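Local structure of single-stranded DNA-binding protein WHY3, chloroplastic (Arabidopsis thaliana, 4KOQ) at residues Y16-A21 with Q59-S63; E85-H91 with R104-E110; S116-L122 with S134-T140. The protein binds single-stranded DNA as a homotetramer, maintains plastid genome stability by preventing illegitimate recombination, and mediates repression of a kinesin gene in the nucleus. All blocks are in the same frame, centred on the assembly; numbering follows the deposited sequence.

Contact 1 (Y16-A21 with Q59-S63); sequences YKGKAA and QYDWS. With PO4 (phosphate ion), chain C.
Y16 begins the contact with CD1 of its ring, 3.6 Å from CE1 of Y60, and the two rings cross with their planes 31° apart. K17 follows with its backbone: its carbonyl O meets the Y60 ring edge in plane, 2.6 Å from Y60 OH. The K17 ammonium turns elsewhere, to E143 and P138 O. G18 O lies 2.7 Å from phosphate O1, and A20 lays its carbonyl carbon 3.4 Å from Y60 CE2. A21 closes the segment with a CH-pi contact, its CB 3.6 Å above the centre of the Y60 ring. CG of Y60 stands anti to the carbonyl carbon (chi1 -57°), which sends the ring across to A21 and K17 O. Phosphate O4 lies over the opposite face, toward the rim, and O2 is 2.5 Å from Y60 OH. With an alanine in place of this tyrosine, the A21 methyl would probably lose its aromatic cover and the K17 carbonyl its hydroxyl neighbour. R58 N and, weakly, Q59 N bond the ion, which probably came from the crystallisation liquor. K17-A21 belong to a region required, by similarity, for single-stranded DNA binding; a phosphate settling here is consistent with a place where a DNA backbone could lie.

Contact 2 (E85-H91 with R104-E110); sequences ESCEFFH and RKVLKVE. With PO4 (phosphate ion), chain B.
F90 lies alongside V106, one face of its ring over V106 CG1, with F90 CD2 3.7 Å from V106 CG2. R104 bends at its third side-chain torsion (chi3 116°) and runs beside F90, bringing NE to the ring edge, 3.8 Å from CD2; guanidinium and ring are nearly coplanar, so this is an edge-to-edge approach and not a cation-pi stack. E88, paired with K108, reaches diagonally across to V106, its OE2 3.5 Å from V106 CG1, and its carboxylate also passes the aliphatic part of K108. The K108 ammonium makes a salt bridge with E110, NZ to OE2 2.9 Å, meeting the oxygen from above the carboxylate plane.

On the opposite face the pairing is apolar. L107 CD2 sits at the edge of the F89 ring, 3.9 Å from F89 CD2, and C87 SG rests against V109 CB. This face turns inward, where helix 72-79 packs on C87 and F89, and strand 59-70 (F68, L70) on F89 and L107. Farther along it H91 and K105 hold a phosphate: H91 ND1 donates to O3 at 2.5 Å in an almost straight bond (174°), and K105 NZ, also hydrogen-bonded to V67 O, reaches O1 at 3.1 Å. E74 takes the other ring nitrogen of H91, F68 stacks on the ring, and S69 OG completes the grip on the ion, which probably came from the crystallisation liquor.

Six backbone hydrogen bonds join C87 with V109, F89 with L107 and H91 with K105, two to each pair. E88-K108 and F90-V106 are the non-hydrogen-bonded pairs between them. The regular ladder is that of an antiparallel beta hairpin, here strand 87-91 as the outermost strand of its sheet within the chain and strand 103-111 beside it in the Whirly domain.

Contact 3 (S116-L122 with S134-T140); sequences SGRFFNL and SVYIPIT
The N121 amide stacks on one face of the Y136 ring, its ND2 3.2 Å above the plane and over the centre, the two planes only 6° apart. The F119 ring carries P138 CA at its edge and inclines to the Y136 ring by 27°; the two are slid apart so that they barely overlap, and F119 CE2 comes to 3.3 Å from Y136 CD2. With CG anti to the backbone N (chi1 172°), N121 crosses above the ring and spends both amide hydrogens on strand 134-140. One bond, ND2 to S134 OG, is 2.9 Å long, and its acceptor lies in the amide plane. The other goes from ND2 to V135 O at 3.1 Å, with the donor well above the carbonyl plane. Together these two bonds hold the amide flat on the ring. V135 O also accepts the backbone N of L122, so two donors grip it.

The buried face holds F120, whose CD1 touches I139 CG1 at 3.5 Å while its CB packs against I137 CG2. Strands 117-126 and 131-140 form an antiparallel beta hairpin, in which backbone bonds link R118 with I139, F120 with I137 and L122 with V135, two to each pair. At the end of the ladder G117 faces T140: a side chain on G117 would run into I139 O, and the glycine's backbone angles would press it against the preceding carbonyl as well.

T140 is the N-cap of helix 141-158: its side chain caps a backbone N at the start of the helix and its own backbone N is bonded to E143, an arrangement consistent with a capping box. F144 and L147 of that helix pack on F120, with F144 also against I139 and R118; F51 of strand 39-56 touches F120, L122, V135 and I137. Strand 103-111 lies along the other edge of strand 117-126.

In the fold
Along the chain the three contacts come in series, all within the Whirly domain. Contacts 2 and 3 are successive hairpins of one antiparallel sheet, ordered 87-91, 103-111, 117-126, 131-140; their centres are about 11 Å apart, and E110 O to F119 N and K108 O to N121 N bond the two hairpins together. Contact 1 belongs to the other four-stranded sheet, where strand 39-56 lies between strands 20-33 and 59-70. Its centre is about 13 Å from that of contact 3, which it meets through K17 and A20, and about 20 Å from that of contact 2, with no touch. K17, in the probable DNA-binding region, thus ties one sheet to the last strand of the other.

Contact 1 (Y16-A21 with Q59-S63)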
loop_
_atom_site.group_PDB
_atom_site.type_symbol
_atom_site.label_atom_id
_atom_site.label_comp_id
_atom_site.label_asym_id
_atom_site.label_seq_id
_atom_site.Cartn_x
_atom_site.Cartn_y
_atom_site.Cartn_z
ATOM N N TYR A 16 6.440 23.109 -7.252
ATOM C CA TYR A 16 6.734 24.464 -7.684
ATOM C C TYR A 16 7.809 24.456 -8.750
ATOM O O TYR A 16 8.897 23.933 -8.538
ATOM C CB TYR A 16 7.234 25.259 -6.492
ATOM C CG TYR A 16 6.250 25.375 -5.381
ATOM C CD1 TYR A 16 5.173 26.222 -5.478
ATOM C CD2 TYR A 16 6.391 24.619 -4.222
ATOM C CE1 TYR A 16 4.263 26.325 -4.471
ATOM C CE2 TYR A 16 5.483 24.725 -3.202
ATOM C CZ TYR A 16 4.431 25.584 -3.331
ATOM O OH TYR A 16 3.514 25.699 -2.327
ATOM N N LYS A 17 7.500 24.993 -9.924
ATOM C CA LYS A 17 8.467 25.004 -10.978
ATOM C C LYS A 17 8.689 26.423 -11.488
ATOM O O LYS A 17 8.086 27.385 -10.998
ATOM C CB LYS A 17 8.040 24.058 -12.118
ATOM C CG LYS A 17 8.084 22.567 -11.736
ATOM C CD LYS A 17 9.516 22.076 -11.429
ATOM C CE LYS A 17 9.495 20.744 -10.708
ATOM N NZ LYS A 17 9.349 19.644 -11.671
ATOM N N GLY A 18 9.532 26.535 -12.507
ATOM C CA GLY A 18 9.949 27.828 -13.005
ATOM C C GLY A 18 8.842 28.721 -13.514
ATOM O O GLY A 18 8.856 29.928 -13.272
ATOM N N LYS A 19 7.878 28.129 -14.214
ATOM C CA LYS A 19 6.838 28.866 -14.909
ATOM C C LYS A 19 5.450 28.608 -14.349
ATOM O O LYS A 19 4.500 29.240 -14.761
ATOM C CB LYS A 19 6.841 28.466 -16.385
ATOM C CG LYS A 19 8.117 28.858 -17.127
ATOM C CD LYS A 19 8.182 28.179 -18.487
ATOM C CE LYS A 19 9.487 28.461 -19.207
ATOM N NZ LYS A 19 9.635 27.583 -20.408
ATOM N N ALA A 20 5.325 27.652 -13.433
ATOM C CA ALA A 20 3.999 27.238 -12.947
ATOM C C ALA A 20 4.155 26.470 -11.643
ATOM O O ALA A 20 5.236 25.987 -11.356
ATOM C CB ALA A 20 3.338 26.378 -13.958
ATOM N N ALA A 21 3.071 26.435 -10.879
ATOM C CA ALA A 21 2.908 25.637 -9.690
ATOM C C ALA A 21 1.647 24.771 -9.819
ATOM O O ALA A 21 0.691 25.143 -10.497
ATOM C CB ALA A 21 2.766 26.558 -8.458
ATOM N N GLN A 59 6.872 33.394 -6.786
ATOM C CA GLN A 59 5.482 33.791 -6.664
ATOM C C GLN A 59 4.639 33.334 -7.850
ATOM O O GLN A 59 5.056 33.369 -9.006
ATOM C CB GLN A 59 5.377 35.309 -6.541
ATOM C CG GLN A 59 5.794 35.845 -5.176
ATOM C CD GLN A 59 5.833 37.360 -5.145
ATOM O OE1 GLN A 59 5.954 38.011 -6.187
ATOM N NE2 GLN A 59 5.717 37.930 -3.950
ATOM N N TYR A 60 3.426 32.918 -7.548
ATOM C CA TYR A 60 2.550 32.452 -8.581
ATOM C C TYR A 60 1.241 33.187 -8.438
ATOM O O TYR A 60 0.809 33.516 -7.340
ATOM C CB TYR A 60 2.363 30.938 -8.464
ATOM C CG TYR A 60 3.664 30.170 -8.513
ATOM C CD1 TYR A 60 4.394 29.914 -7.352
ATOM C CD2 TYR A 60 4.185 29.712 -9.717
ATOM C CE1 TYR A 60 5.566 29.206 -7.397
ATOM C CE2 TYR A 60 5.352 28.996 -9.756
ATOM C CZ TYR A 60 6.043 28.758 -8.599
ATOM O OH TYR A 60 7.214 28.053 -8.650
ATOM N N ASP A 61 0.606 33.425 -9.570
ATOM C CA ASP A 61 -0.629 34.169 -9.599
ATOM C C ASP A 61 -1.847 33.264 -9.389
ATOM O O ASP A 61 -2.488 32.817 -10.340
ATOM C CB ASP A 61 -0.704 34.902 -10.927
ATOM C CG ASP A 61 -1.827 35.886 -10.982
ATOM O OD1 ASP A 61 -2.613 35.951 -10.016
ATOM O OD2 ASP A 61 -1.920 36.570 -12.013
ATOM N N TRP A 62 -2.173 33.026 -8.126
ATOM C CA TRP A 62 -3.292 32.173 -7.766
ATOM C C TRP A 62 -4.620 32.810 -8.086
ATOM O O TRP A 62 -5.647 32.134 -8.145
ATOM C CB TRP A 62 -3.191 31.781 -6.295
ATOM C CG TRP A 62 -1.958 30.953 -6.051
ATOM C CD1 TRP A 62 -0.771 31.377 -5.529
ATOM C CD2 TRP A 62 -1.782 29.562 -6.366
ATOM N NE1 TRP A 62 0.126 30.342 -5.496
ATOM C CE2 TRP A 62 -0.473 29.216 -5.996
ATOM C CE3 TRP A 62 -2.605 28.585 -6.939
ATOM C CZ2 TRP A 62 0.038 27.930 -6.172
ATOM C CZ3 TRP A 62 -2.100 27.306 -7.116
ATOM C CH2 TRP A 62 -0.802 26.988 -6.724
ATOM N N SER A 63 -4.607 34.113 -8.352
ATOM C CA SER A 63 -5.833 34.799 -8.726
ATOM C C SER A 63 -6.207 34.371 -10.140
ATOM O O SER A 63 -7.361 34.467 -10.546
ATOM C CB SER A 63 -5.679 36.337 -8.604
ATOM O OG SER A 63 -4.977 36.910 -9.695
HETATM P P PO4 C . 9.066 31.107 -9.525
HETATM O O1 PO4 C . 9.485 31.282 -10.965
HETATM O O2 PO4 C . 9.023 29.637 -9.212
HETATM O O3 PO4 C . 10.076 31.738 -8.602
HETATM O O4 PO4 C . 7.716 31.764 -9.342
#

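Contact 2 (E85-H91 with R104-E110)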
loop_
_atom_site.group_PDB
_atom_site.type_symbol
_atom_site.label_atom_id
_atom_site.label_comp_id
_atom_site.label_asym_id
_atom_site.label_seq_id
_atom_site.Cartn_x
_atom_site.Cartn_y
_atom_site.Cartn_z
ATOM N N GLU A 85 2.878 6.267 -22.623
ATOM C CA GLU A 85 1.464 6.485 -22.748
ATOM C C GLU A 85 1.066 7.875 -22.232
ATOM O O GLU A 85 1.639 8.362 -21.254
ATOM C CB GLU A 85 0.718 5.402 -21.952
ATOM C CG GLU A 85 -0.779 5.387 -22.195
ATOM C CD GLU A 85 -1.498 4.243 -21.460
ATOM O OE1 GLU A 85 -0.873 3.527 -20.644
ATOM O OE2 GLU A 85 -2.703 4.076 -21.709
ATOM N N SER A 86 0.080 8.475 -22.883
ATOM C CA SER A 86 -0.514 9.719 -22.428
ATOM C C SER A 86 -1.950 9.482 -22.069
ATOM O O SER A 86 -2.540 8.480 -22.486
ATOM C CB SER A 86 -0.377 10.806 -23.507
ATOM O OG SER A 86 -1.380 10.675 -24.519
ATOM N N CYS A 87 -2.507 10.349 -21.237
ATOM C CA CYS A 87 -3.930 10.340 -21.013
ATOM C C CYS A 87 -4.469 11.772 -21.075
ATOM O O CYS A 87 -3.739 12.740 -20.863
ATOM C CB CYS A 87 -4.279 9.661 -19.674
ATOM S SG CYS A 87 -3.601 10.447 -18.259
ATOM N N GLU A 88 -5.743 11.881 -21.412
ATOM C CA GLU A 88 -6.386 13.184 -21.619
ATOM C C GLU A 88 -7.807 13.074 -21.115
ATOM O O GLU A 88 -8.557 12.162 -21.498
ATOM C CB GLU A 88 -6.379 13.537 -23.119
ATOM C CG GLU A 88 -6.747 14.939 -23.444
ATOM C CD GLU A 88 -6.411 15.316 -24.911
ATOM O OE1 GLU A 88 -6.303 14.414 -25.753
ATOM O OE2 GLU A 88 -6.253 16.514 -25.205
ATOM N N PHE A 89 -8.174 14.000 -20.253
ATOM C CA PHE A 89 -9.499 14.025 -19.651
ATOM C C PHE A 89 -10.242 15.297 -20.026
ATOM O O PHE A 89 -9.689 16.382 -19.931
ATOM C CB PHE A 89 -9.373 13.995 -18.134
ATOM C CG PHE A 89 -8.461 12.944 -17.619
ATOM C CD1 PHE A 89 -8.570 11.628 -18.044
ATOM C CD2 PHE A 89 -7.502 13.253 -16.690
ATOM C CE1 PHE A 89 -7.690 10.631 -17.525
ATOM C CE2 PHE A 89 -6.652 12.276 -16.169
ATOM C CZ PHE A 89 -6.755 10.969 -16.586
ATOM N N PHE A 90 -11.517 15.161 -20.394
ATOM C CA PHE A 90 -12.332 16.287 -20.790
ATOM C C PHE A 90 -13.511 16.470 -19.840
ATOM O O PHE A 90 -14.290 15.540 -19.637
ATOM C CB PHE A 90 -12.916 16.040 -22.187
ATOM C CG PHE A 90 -11.881 15.751 -23.232
ATOM C CD1 PHE A 90 -11.307 14.491 -23.328
ATOM C CD2 PHE A 90 -11.474 16.726 -24.111
ATOM C CE1 PHE A 90 -10.342 14.219 -24.288
ATOM C CE2 PHE A 90 -10.514 16.452 -25.091
ATOM C CZ PHE A 90 -9.949 15.210 -25.166
ATOM N N HIS A 91 -13.645 17.666 -19.294
ATOM C CA HIS A 91 -14.708 17.987 -18.371
ATOM C C HIS A 91 -15.457 19.226 -18.831
ATOM O O HIS A 91 -14.848 20.237 -19.173
ATOM C CB HIS A 91 -14.172 18.295 -16.985
ATOM C CG HIS A 91 -13.679 17.084 -16.227
ATOM N ND1 HIS A 91 -13.221 17.170 -14.928
ATOM C CD2 HIS A 91 -13.512 15.789 -16.599
ATOM C CE1 HIS A 91 -12.826 15.973 -14.519
ATOM N NE2 HIS A 91 -12.993 15.115 -15.509
ATOM N N ARG A 104 -14.871 24.138 -21.797
ATOM C CA ARG A 104 -14.292 22.809 -21.750
ATOM C C ARG A 104 -12.974 22.871 -20.989
ATOM O O ARG A 104 -12.166 23.733 -21.256
ATOM C CB ARG A 104 -14.042 22.333 -23.172
ATOM C CG ARG A 104 -13.599 20.902 -23.318
ATOM C CD ARG A 104 -13.899 20.376 -24.732
ATOM N NE ARG A 104 -12.694 20.037 -25.491
ATOM C CZ ARG A 104 -12.129 20.800 -26.430
ATOM N NH1 ARG A 104 -12.650 21.978 -26.761
ATOM N NH2 ARG A 104 -11.034 20.381 -27.047
ATOM N N LYS A 105 -12.768 21.940 -20.071
ATOM C CA LYS A 105 -11.483 21.836 -19.373
ATOM C C LYS A 105 -10.889 20.520 -19.770
ATOM O O LYS A 105 -11.540 19.489 -19.682
ATOM C CB LYS A 105 -11.662 21.869 -17.875
ATOM C CG LYS A 105 -12.244 23.165 -17.328
ATOM C CD LYS A 105 -12.256 23.115 -15.793
ATOM C CE LYS A 105 -12.596 24.450 -15.186
ATOM N NZ LYS A 105 -12.539 24.370 -13.727
ATOM N N VAL A 106 -9.637 20.576 -20.206
ATOM C CA VAL A 106 -8.940 19.418 -20.646
ATOM C C VAL A 106 -7.643 19.295 -19.883
ATOM O O VAL A 106 -6.800 20.206 -19.923
ATOM C CB VAL A 106 -8.579 19.519 -22.136
ATOM C CG1 VAL A 106 -7.954 18.206 -22.589
ATOM C CG2 VAL A 106 -9.826 19.827 -22.957
ATOM N N LEU A 107 -7.469 18.155 -19.221
ATOM C CA LEU A 107 -6.201 17.871 -18.543
ATOM C C LEU A 107 -5.508 16.813 -19.365
ATOM O O LEU A 107 -6.091 15.791 -19.660
ATOM C CB LEU A 107 -6.423 17.320 -17.142
ATOM C CG LEU A 107 -5.128 16.934 -16.427
ATOM C CD1 LEU A 107 -4.293 18.161 -16.118
ATOM C CD2 LEU A 107 -5.387 16.165 -15.163
ATOM N N LYS A 108 -4.281 17.081 -19.782
ATOM C CA LYS A 108 -3.494 16.088 -20.488
ATOM C C LYS A 108 -2.208 15.792 -19.732
ATOM O O LYS A 108 -1.561 16.700 -19.201
ATOM C CB LYS A 108 -3.139 16.546 -21.913
ATOM C CG LYS A 108 -2.552 15.453 -22.740
ATOM C CD LYS A 108 -2.385 15.792 -24.209
ATOM C CE LYS A 108 -2.061 14.534 -24.988
ATOM N NZ LYS A 108 -1.359 14.861 -26.250
ATOM N N VAL A 109 -1.860 14.510 -19.671
ATOM C CA VAL A 109 -0.637 14.056 -19.063
ATOM C C VAL A 109 0.187 13.232 -20.039
ATOM O O VAL A 109 -0.275 12.196 -20.544
ATOM C CB VAL A 109 -0.883 13.231 -17.756
ATOM C CG1 VAL A 109 0.438 12.803 -17.195
ATOM C CG2 VAL A 109 -1.615 14.060 -16.730
ATOM N N GLU A 110 1.409 13.692 -20.286
ATOM C CA GLU A 110 2.255 13.160 -21.334
ATOM C C GLU A 110 3.617 12.792 -20.802
ATOM O O GLU A 110 4.108 13.396 -19.860
ATOM C CB GLU A 110 2.479 14.225 -22.408
ATOM C CG GLU A 110 1.324 14.508 -23.297
ATOM C CD GLU A 110 1.601 15.711 -24.196
ATOM O OE1 GLU A 110 2.183 16.698 -23.696
ATOM O OE2 GLU A 110 1.239 15.670 -25.390
HETATM P P PO4 B . -13.710 20.441 -12.909
HETATM O O1 PO4 B . -12.737 21.521 -12.538
HETATM O O2 PO4 B . -14.651 20.926 -13.985
HETATM O O3 PO4 B . -13.035 19.220 -13.431
HETATM O O4 PO4 B . -14.472 20.036 -11.663
#

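Contact 3 (S116-L122 with S134-T140)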
loop_
_atom_site.group_PDB
_atom_site.type_symbol
_atom_site.label_atom_id
_atom_site.label_comp_id
_atom_site.label_asym_id
_atom_site.label_seq_id
_atom_site.Cartn_x
_atom_site.Cartn_y
_atom_site.Cartn_z
ATOM N N SER A 116 12.325 11.344 -18.573
ATOM C CA SER A 116 12.679 11.975 -17.316
ATOM C C SER A 116 11.453 12.414 -16.507
ATOM O O SER A 116 11.593 13.137 -15.528
ATOM C CB SER A 116 13.513 13.207 -17.611
ATOM O OG SER A 116 12.788 14.048 -18.485
ATOM N N GLY A 117 10.257 11.996 -16.892
ATOM C CA GLY A 117 9.088 12.402 -16.113
ATOM C C GLY A 117 7.870 12.658 -16.952
ATOM O O GLY A 117 7.702 12.026 -18.001
ATOM N N ARG A 118 7.001 13.547 -16.471
ATOM C CA ARG A 118 5.686 13.769 -17.091
ATOM C C ARG A 118 5.399 15.257 -17.281
ATOM O O ARG A 118 5.852 16.106 -16.518
ATOM C CB ARG A 118 4.568 13.145 -16.250
ATOM C CG ARG A 118 4.686 11.635 -16.036
ATOM C CD ARG A 118 4.080 10.875 -17.164
ATOM N NE ARG A 118 4.283 9.450 -17.030
ATOM C CZ ARG A 118 3.904 8.556 -17.929
ATOM N NH1 ARG A 118 3.328 8.938 -19.050
ATOM N NH2 ARG A 118 4.153 7.279 -17.715
ATOM N N PHE A 119 4.593 15.558 -18.289
ATOM C CA PHE A 119 4.205 16.926 -18.584
ATOM C C PHE A 119 2.722 17.008 -18.324
ATOM O O PHE A 119 1.973 16.316 -18.979
ATOM C CB PHE A 119 4.550 17.201 -20.058
ATOM C CG PHE A 119 4.762 18.652 -20.406
ATOM C CD1 PHE A 119 5.414 19.532 -19.533
ATOM C CD2 PHE A 119 4.366 19.131 -21.643
ATOM C CE1 PHE A 119 5.632 20.876 -19.879
ATOM C CE2 PHE A 119 4.590 20.464 -21.996
ATOM C CZ PHE A 119 5.234 21.337 -21.106
ATOM N N PHE A 120 2.287 17.839 -17.376
ATOM C CA PHE A 120 0.881 18.049 -17.140
ATOM C C PHE A 120 0.427 19.338 -17.814
ATOM O O PHE A 120 1.070 20.376 -17.701
ATOM C CB PHE A 120 0.578 18.244 -15.651
ATOM C CG PHE A 120 0.575 16.960 -14.837
ATOM C CD1 PHE A 120 1.556 16.018 -14.986
ATOM C CD2 PHE A 120 -0.417 16.756 -13.898
ATOM C CE1 PHE A 120 1.547 14.851 -14.192
ATOM C CE2 PHE A 120 -0.411 15.611 -13.108
ATOM C CZ PHE A 120 0.569 14.690 -13.252
ATOM N N ASN A 121 -0.742 19.297 -18.417
ATOM C CA ASN A 121 -1.266 20.513 -19.030
ATOM C C ASN A 121 -2.731 20.650 -18.698
ATOM O O ASN A 121 -3.485 19.726 -18.932
ATOM C CB ASN A 121 -1.055 20.408 -20.536
ATOM C CG ASN A 121 -1.739 21.527 -21.307
ATOM O OD1 ASN A 121 -2.401 21.280 -22.303
ATOM N ND2 ASN A 121 -1.601 22.750 -20.826
ATOM N N LEU A 122 -3.156 21.779 -18.140
ATOM C CA LEU A 122 -4.584 22.050 -18.047
ATOM C C LEU A 122 -4.950 23.198 -18.982
ATOM O O LEU A 122 -4.348 24.265 -18.882
ATOM C CB LEU A 122 -4.952 22.408 -16.619
ATOM C CG LEU A 122 -6.393 22.821 -16.350
ATOM C CD1 LEU A 122 -7.423 21.788 -16.749
ATOM C CD2 LEU A 122 -6.564 23.193 -14.876
ATOM N N SER A 134 -4.137 28.095 -20.638
ATOM C CA SER A 134 -3.437 26.808 -20.640
ATOM C C SER A 134 -2.233 26.949 -19.727
ATOM O O SER A 134 -1.505 27.923 -19.831
ATOM C CB SER A 134 -3.019 26.461 -22.080
ATOM O OG SER A 134 -2.602 25.106 -22.277
ATOM N N VAL A 135 -2.072 26.019 -18.786
ATOM C CA VAL A 135 -0.951 26.032 -17.845
ATOM C C VAL A 135 -0.256 24.694 -17.981
ATOM O O VAL A 135 -0.931 23.671 -17.951
ATOM C CB VAL A 135 -1.408 26.192 -16.373
ATOM C CG1 VAL A 135 -0.184 26.176 -15.433
ATOM C CG2 VAL A 135 -2.174 27.481 -16.181
ATOM N N TYR A 136 1.059 24.707 -18.163
ATOM C CA TYR A 136 1.859 23.491 -18.299
ATOM C C TYR A 136 2.802 23.415 -17.140
ATOM O O TYR A 136 3.354 24.452 -16.716
ATOM C CB TYR A 136 2.724 23.576 -19.541
ATOM C CG TYR A 136 1.964 23.464 -20.832
ATOM C CD1 TYR A 136 1.364 24.574 -21.409
ATOM C CD2 TYR A 136 1.880 22.251 -21.495
ATOM C CE1 TYR A 136 0.670 24.456 -22.615
ATOM C CE2 TYR A 136 1.184 22.123 -22.675
ATOM C CZ TYR A 136 0.603 23.229 -23.242
ATOM O OH TYR A 136 -0.090 23.086 -24.427
ATOM N N ILE A 137 3.050 22.214 -16.646
ATOM C CA ILE A 137 4.060 22.057 -15.606
ATOM C C ILE A 137 4.745 20.721 -15.803
ATOM O O ILE A 137 4.097 19.708 -16.001
ATOM C CB ILE A 137 3.476 22.234 -14.222
ATOM C CG1 ILE A 137 4.608 22.320 -13.175
ATOM C CG2 ILE A 137 2.503 21.107 -13.917
ATOM C CD1 ILE A 137 4.157 22.546 -11.744
ATOM N N PRO A 138 6.068 20.726 -15.846
ATOM C CA PRO A 138 6.815 19.470 -15.905
ATOM C C PRO A 138 6.990 18.847 -14.519
ATOM O O PRO A 138 7.205 19.553 -13.523
ATOM C CB PRO A 138 8.181 19.905 -16.440
ATOM C CG PRO A 138 8.323 21.292 -15.957
ATOM C CD PRO A 138 6.951 21.896 -15.884
ATOM N N ILE A 139 6.872 17.532 -14.480
ATOM C CA ILE A 139 6.895 16.750 -13.239
ATOM C C ILE A 139 8.006 15.725 -13.457
ATOM O O ILE A 139 7.942 14.959 -14.423
ATOM C CB ILE A 139 5.500 16.034 -13.069
ATOM C CG1 ILE A 139 4.332 17.054 -13.078
ATOM C CG2 ILE A 139 5.386 15.206 -11.812
ATOM C CD1 ILE A 139 4.425 18.074 -11.954
ATOM N N THR A 140 9.007 15.695 -12.593
ATOM C CA THR A 140 10.080 14.695 -12.714
ATOM C C THR A 140 9.576 13.313 -12.421
ATOM O O THR A 140 8.534 13.138 -11.780
ATOM C CB THR A 140 11.282 14.968 -11.777
ATOM O OG1 THR A 140 10.885 14.828 -10.404
ATOM C CG2 THR A 140 11.892 16.382 -12.017
#